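Local coordinates for protein polysaccharide deacetylase (Streptococcus pyogenes, PDB 6DQ3) that removes N-acetyl groups from the cell wall linkage unit of streptococcal rhamnopolysaccharides, as a zinc-dependent member of carbohydrate esterase family 4, at residues 101-104 with 105-108; 64-68 with 69-73. All coordinates share one frame; numbering follows the deposited sequence.

Contact 1. Residues 101-104 with 105-108; sequences NVIT and GLTE
Thr104 O takes the N-H of Glu108 at 2.9 Å, and this i to i+4 bond is the stronger of the two backbone hydrogen bonds between residues 101-104 and 105-108. It is fairly straight, 156° at the hydrogen. The second, Leu106 N to Ile103 O, is weak: 3.3 Å and bent to 128°.

Two waters add polar bridges. One donates to Ile103 O at 2.7 Å and to Thr107 OG1, so Ile103 O receives both the weak amide bond and a water. Thr107 OG1 has a further partner in Leu115 O. The other water donates to Glu108 OE1 at 3.0 Å and is hydrogen-bonded to Thr104 OG1, linking the first turn of the helix along its flank.

Ile103 holds the N-cap position between strand 98-102 and the short helix 104-108, at the C-terminal end of a parallel strand, where this family of deacetylases places its zinc site. The side chain of Ile103 also touches His133 and His137, two zinc ligands.

The apolar part pairs Ile103 with Leu106. Their side chains run side by side in the same direction, and Leu106 CD1 sits 3.8 Å from Ile103 CG2 and 4.0 Å from Ile103 CD1, against both branches. With chi1 at -54°, CG2 of Ile103 stands anti to the backbone N, beside the carbonyl carbon and therefore near the start of the helix. Val102 meets Thr107 at about a right angle, CG1 to OG1 4.1 Å, while Met120 of helix 117-124 touches both.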
loop_
_atom_site.group_PDB
_atom_site.type_symbol
_atom_site.label_atom_id
_atom_site.label_comp_id
_atom_site.label_asym_id
_atom_site.label_seq_id
_atom_site.Cartn_x
_atom_site.Cartn_y
_atom_site.Cartn_z
ATOM N N ASN A 101 -0.051 -3.643 2.725
ATOM C CA ASN A 101 1.298 -3.950 3.179
ATOM C C ASN A 101 1.232 -4.514 4.592
ATOM O O ASN A 101 0.840 -3.813 5.532
ATOM C CB ASN A 101 2.136 -2.684 3.078
ATOM C CG ASN A 101 2.166 -2.151 1.655
ATOM O OD1 ASN A 101 2.441 -2.900 0.721
ATOM N ND2 ASN A 101 1.842 -0.874 1.479
ATOM N N VAL A 102 1.640 -5.774 4.733
ATOM C CA VAL A 102 1.256 -6.608 5.865
ATOM C C VAL A 102 2.376 -6.673 6.898
ATOM O O VAL A 102 3.544 -6.920 6.561
ATOM C CB VAL A 102 0.878 -8.027 5.406
ATOM C CG1 VAL A 102 0.528 -8.897 6.619
ATOM C CG2 VAL A 102 -0.261 -7.996 4.396
ATOM N N ILE A 103 2.000 -6.483 8.161
ATOM C CA ILE A 103 2.873 -6.709 9.306
ATOM C C ILE A 103 2.717 -8.180 9.678
ATOM O O ILE A 103 1.757 -8.563 10.350
ATOM C CB ILE A 103 2.514 -5.793 10.476
ATOM C CG1 ILE A 103 2.505 -4.330 10.027
ATOM C CG2 ILE A 103 3.466 -6.001 11.640
ATOM C CD1 ILE A 103 1.922 -3.373 11.059
ATOM N N THR A 104 3.662 -9.018 9.244
ATOM C CA THR A 104 3.410 -10.455 9.295
ATOM C C THR A 104 3.372 -10.981 10.723
ATOM O O THR A 104 2.680 -11.966 10.992
ATOM C CB THR A 104 4.450 -11.216 8.474
ATOM O OG1 THR A 104 5.764 -10.961 8.982
ATOM C CG2 THR A 104 4.370 -10.789 7.012
ATOM N N GLY A 105 4.094 -10.345 11.648
ATOM C CA GLY A 105 4.102 -10.821 13.021
ATOM C C GLY A 105 2.740 -10.765 13.690
ATOM O O GLY A 105 2.377 -11.666 14.451
ATOM N N LEU A 106 1.979 -9.696 13.440
ATOM C CA LEU A 106 0.649 -9.591 14.039
ATOM C C LEU A 106 -0.281 -10.674 13.506
ATOM O O LEU A 106 -1.081 -11.240 14.261
ATOM C CB LEU A 106 0.065 -8.204 13.778
ATOM C CG LEU A 106 0.726 -7.068 14.557
ATOM C CD1 LEU A 106 0.433 -5.716 13.937
ATOM C CD2 LEU A 106 0.277 -7.092 16.022
ATOM N N THR A 107 -0.185 -10.985 12.212
ATOM C CA THR A 107 -0.996 -12.058 11.651
ATOM C C THR A 107 -0.562 -13.414 12.192
ATOM O O THR A 107 -1.403 -14.274 12.481
ATOM C CB THR A 107 -0.905 -12.033 10.124
ATOM O OG1 THR A 107 -1.546 -10.850 9.627
ATOM C CG2 THR A 107 -1.568 -13.259 9.523
ATOM N N GLU A 108 0.744 -13.623 12.348
ATOM C CA GLU A 108 1.224 -14.902 12.858
ATOM C C GLU A 108 0.862 -15.086 14.327
ATOM O O GLU A 108 0.676 -16.219 14.780
ATOM C CB GLU A 108 2.736 -15.004 12.659
ATOM C CG GLU A 108 3.297 -16.403 12.850
ATOM C CD GLU A 108 4.735 -16.520 12.381
ATOM O OE1 GLU A 108 5.165 -15.678 11.564
ATOM O OE2 GLU A 108 5.439 -17.448 12.831
HETATM O O HOH W 1 -0.961 -8.192 10.292
HETATM O O HOH W 2 6.330 -13.229 10.317
#

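Contact 2. Residues 64-68 with 69-73; sequences NELPA and KKVVW
Leu66 is the first residue of the loop 64-68 to touch the chain that follows, and it does so through both ends of its fork: CD2 lies 4.1 Å and CD1 4.2 Å from Val71 CG2. The two side chains meet at an oblique angle. Leu66 also rests on Ile9 and on Ala60 of helix 54-63. The arrangement is a helix-to-strand connection: just after helix 54-63, Asn64, with phi 60°, leaves the helical path, and the chain then turns into strand 71-77 of the parallel part of the sheet.

At Pro67 the ring lies across Val71 at about a right angle, with CD 4.0 Å and CG 4.2 Å from Val71 CG1. The valine thus divides its methyls, CG2 to the leucine and CG1 to the proline. Its chi1 of -54° accounts for this split, placing CG2 between the backbone N and carbonyl carbon and CG1 beside the N. Tyr50 and Leu52 touch the proline as well.

Ala68 completes the set at the turn into the strand. Its CB is 4.1 Å from Val71 CG1. Val71 CG1 also lies 3.6 Å from Ala68 O, a van der Waals contact of a methyl with a backbone carbonyl oxygen. Lys69 and Lys70 direct their CB atoms away from the loop, and Lys70 NZ forms a salt bridge with Glu47.

No hydrogen bond joins the loop to residues 69-73. The contact between them is therefore one of van der Waals packing, in which three successive apolar residues, Leu66, Pro67 and Ala68, cover part of buried Val71, which Ile9 and Leu52 also touch, while polar groups of the connection, such as those of Asn64 and Lys70, find their partners in other parts of the chain.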
loop_
_atom_site.group_PDB
_atom_site.type_symbol
_atom_site.label_atom_id
_atom_site.label_comp_id
_atom_site.label_asym_id
_atom_site.label_seq_id
_atom_site.Cartn_x
_atom_site.Cartn_y
_atom_site.Cartn_z
ATOM N N ASN A 64 8.518 2.030 -18.860
ATOM C CA ASN A 64 8.080 3.400 -19.126
ATOM C C ASN A 64 6.869 3.440 -20.056
ATOM O O ASN A 64 6.864 4.125 -21.082
ATOM C CB ASN A 64 9.221 4.242 -19.699
ATOM C CG ASN A 64 9.004 5.722 -19.484
ATOM O OD1 ASN A 64 8.784 6.167 -18.356
ATOM N ND2 ASN A 64 9.039 6.494 -20.566
ATOM N N GLU A 65 5.820 2.717 -19.672
ATOM C CA GLU A 65 4.576 2.717 -20.428
ATOM C C GLU A 65 3.428 2.384 -19.484
ATOM O O GLU A 65 3.551 1.505 -18.629
ATOM C CB GLU A 65 4.629 1.727 -21.599
ATOM C CG GLU A 65 5.031 0.304 -21.235
ATOM C CD GLU A 65 5.343 -0.549 -22.455
ATOM O OE1 GLU A 65 5.313 -0.019 -23.588
ATOM O OE2 GLU A 65 5.626 -1.754 -22.282
ATOM N N LEU A 66 2.330 3.102 -19.632
ATOM C CA LEU A 66 1.192 2.855 -18.756
ATOM C C LEU A 66 0.144 2.000 -19.463
ATOM O O LEU A 66 -0.038 2.104 -20.680
ATOM C CB LEU A 66 0.547 4.169 -18.305
ATOM C CG LEU A 66 1.450 5.138 -17.548
ATOM C CD1 LEU A 66 0.694 6.418 -17.179
ATOM C CD2 LEU A 66 2.037 4.517 -16.289
ATOM N N PRO A 67 -0.556 1.121 -18.736
ATOM C CA PRO A 67 -1.599 0.308 -19.380
ATOM C C PRO A 67 -2.866 1.077 -19.715
ATOM O O PRO A 67 -3.744 0.525 -20.394
ATOM C CB PRO A 67 -1.875 -0.791 -18.340
ATOM C CG PRO A 67 -1.551 -0.153 -17.028
ATOM C CD PRO A 67 -0.386 0.783 -17.308
ATOM N N ALA A 68 -2.985 2.325 -19.274
ATOM C CA ALA A 68 -4.142 3.157 -19.570
ATOM C C ALA A 68 -3.712 4.611 -19.443
ATOM O O ALA A 68 -2.624 4.912 -18.945
ATOM C CB ALA A 68 -5.313 2.846 -18.634
ATOM N N LYS A 69 -4.577 5.517 -19.899
ATOM C CA LYS A 69 -4.276 6.937 -19.756
ATOM C C LYS A 69 -4.256 7.345 -18.288
ATOM O O LYS A 69 -3.378 8.104 -17.862
ATOM C CB LYS A 69 -5.283 7.779 -20.541
ATOM C CG LYS A 69 -5.081 7.737 -22.052
ATOM C CD LYS A 69 -6.153 8.541 -22.774
ATOM C CE LYS A 69 -6.078 8.355 -24.285
ATOM N NZ LYS A 69 -7.191 9.062 -24.981
ATOM N N LYS A 70 -5.200 6.843 -17.494
ATOM C CA LYS A 70 -5.268 7.154 -16.070
ATOM C C LYS A 70 -5.076 5.877 -15.266
ATOM O O LYS A 70 -5.819 4.906 -15.442
ATOM C CB LYS A 70 -6.593 7.829 -15.724
ATOM C CG LYS A 70 -6.893 9.011 -16.624
ATOM C CD LYS A 70 -7.980 9.885 -16.049
ATOM C CE LYS A 70 -8.476 10.873 -17.084
ATOM N NZ LYS A 70 -9.903 11.207 -16.842
ATOM N N VAL A 71 -4.069 5.878 -14.392
ATOM C CA VAL A 71 -3.736 4.717 -13.581
ATOM C C VAL A 71 -3.501 5.176 -12.149
ATOM O O VAL A 71 -3.148 6.326 -11.883
ATOM C CB VAL A 71 -2.488 3.959 -14.096
ATOM C CG1 VAL A 71 -2.647 3.585 -15.557
ATOM C CG2 VAL A 71 -1.232 4.792 -13.867
ATOM N N VAL A 72 -3.685 4.243 -11.219
ATOM C CA VAL A 72 -3.472 4.519 -9.806
ATOM C C VAL A 72 -3.121 3.214 -9.110
ATOM O O VAL A 72 -3.608 2.142 -9.477
ATOM C CB VAL A 72 -4.712 5.176 -9.157
ATOM C CG1 VAL A 72 -5.927 4.266 -9.288
ATOM C CG2 VAL A 72 -4.421 5.501 -7.705
ATOM N N TRP A 73 -2.261 3.313 -8.098
ATOM C CA TRP A 73 -1.926 2.195 -7.225
ATOM C C TRP A 73 -2.474 2.523 -5.841
ATOM O O TRP A 73 -1.955 3.409 -5.157
ATOM C CB TRP A 73 -0.419 1.960 -7.185
ATOM C CG TRP A 73 -0.017 0.729 -6.430
ATOM C CD1 TRP A 73 -0.828 -0.305 -6.038
ATOM C CD2 TRP A 73 1.295 0.408 -5.960
ATOM N NE1 TRP A 73 -0.093 -1.252 -5.365
ATOM C CE2 TRP A 73 1.212 -0.837 -5.303
ATOM C CE3 TRP A 73 2.536 1.049 -6.034
ATOM C CZ2 TRP A 73 2.322 -1.449 -4.724
ATOM C CZ3 TRP A 73 3.632 0.439 -5.460
ATOM C CH2 TRP A 73 3.517 -0.796 -4.815
#

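In the fold
Contact 2 leads into strand 71-77 and contact 1 leaves strand 98-102, its parallel neighbour in the sheet. The two lie in series along the chain, with contact 2 closed before contact 1 begins. Their centres are 30 Å apart, on opposite sides of the chain's centre, and their nearest atoms are about 6 Å apart without touching. Contact 1 is at the zinc-binding end of the sheet, probably the active-site end, as in other carbohydrate esterase family 4 enzymes: the Ile103 side chain is about 5 Å from a zinc ion, and Asp78, His133 and His137 form a zinc site. Strand 71-77 ends one residue before Asp78, which is backbone hydrogen-bonded to Asn101 of contact 1.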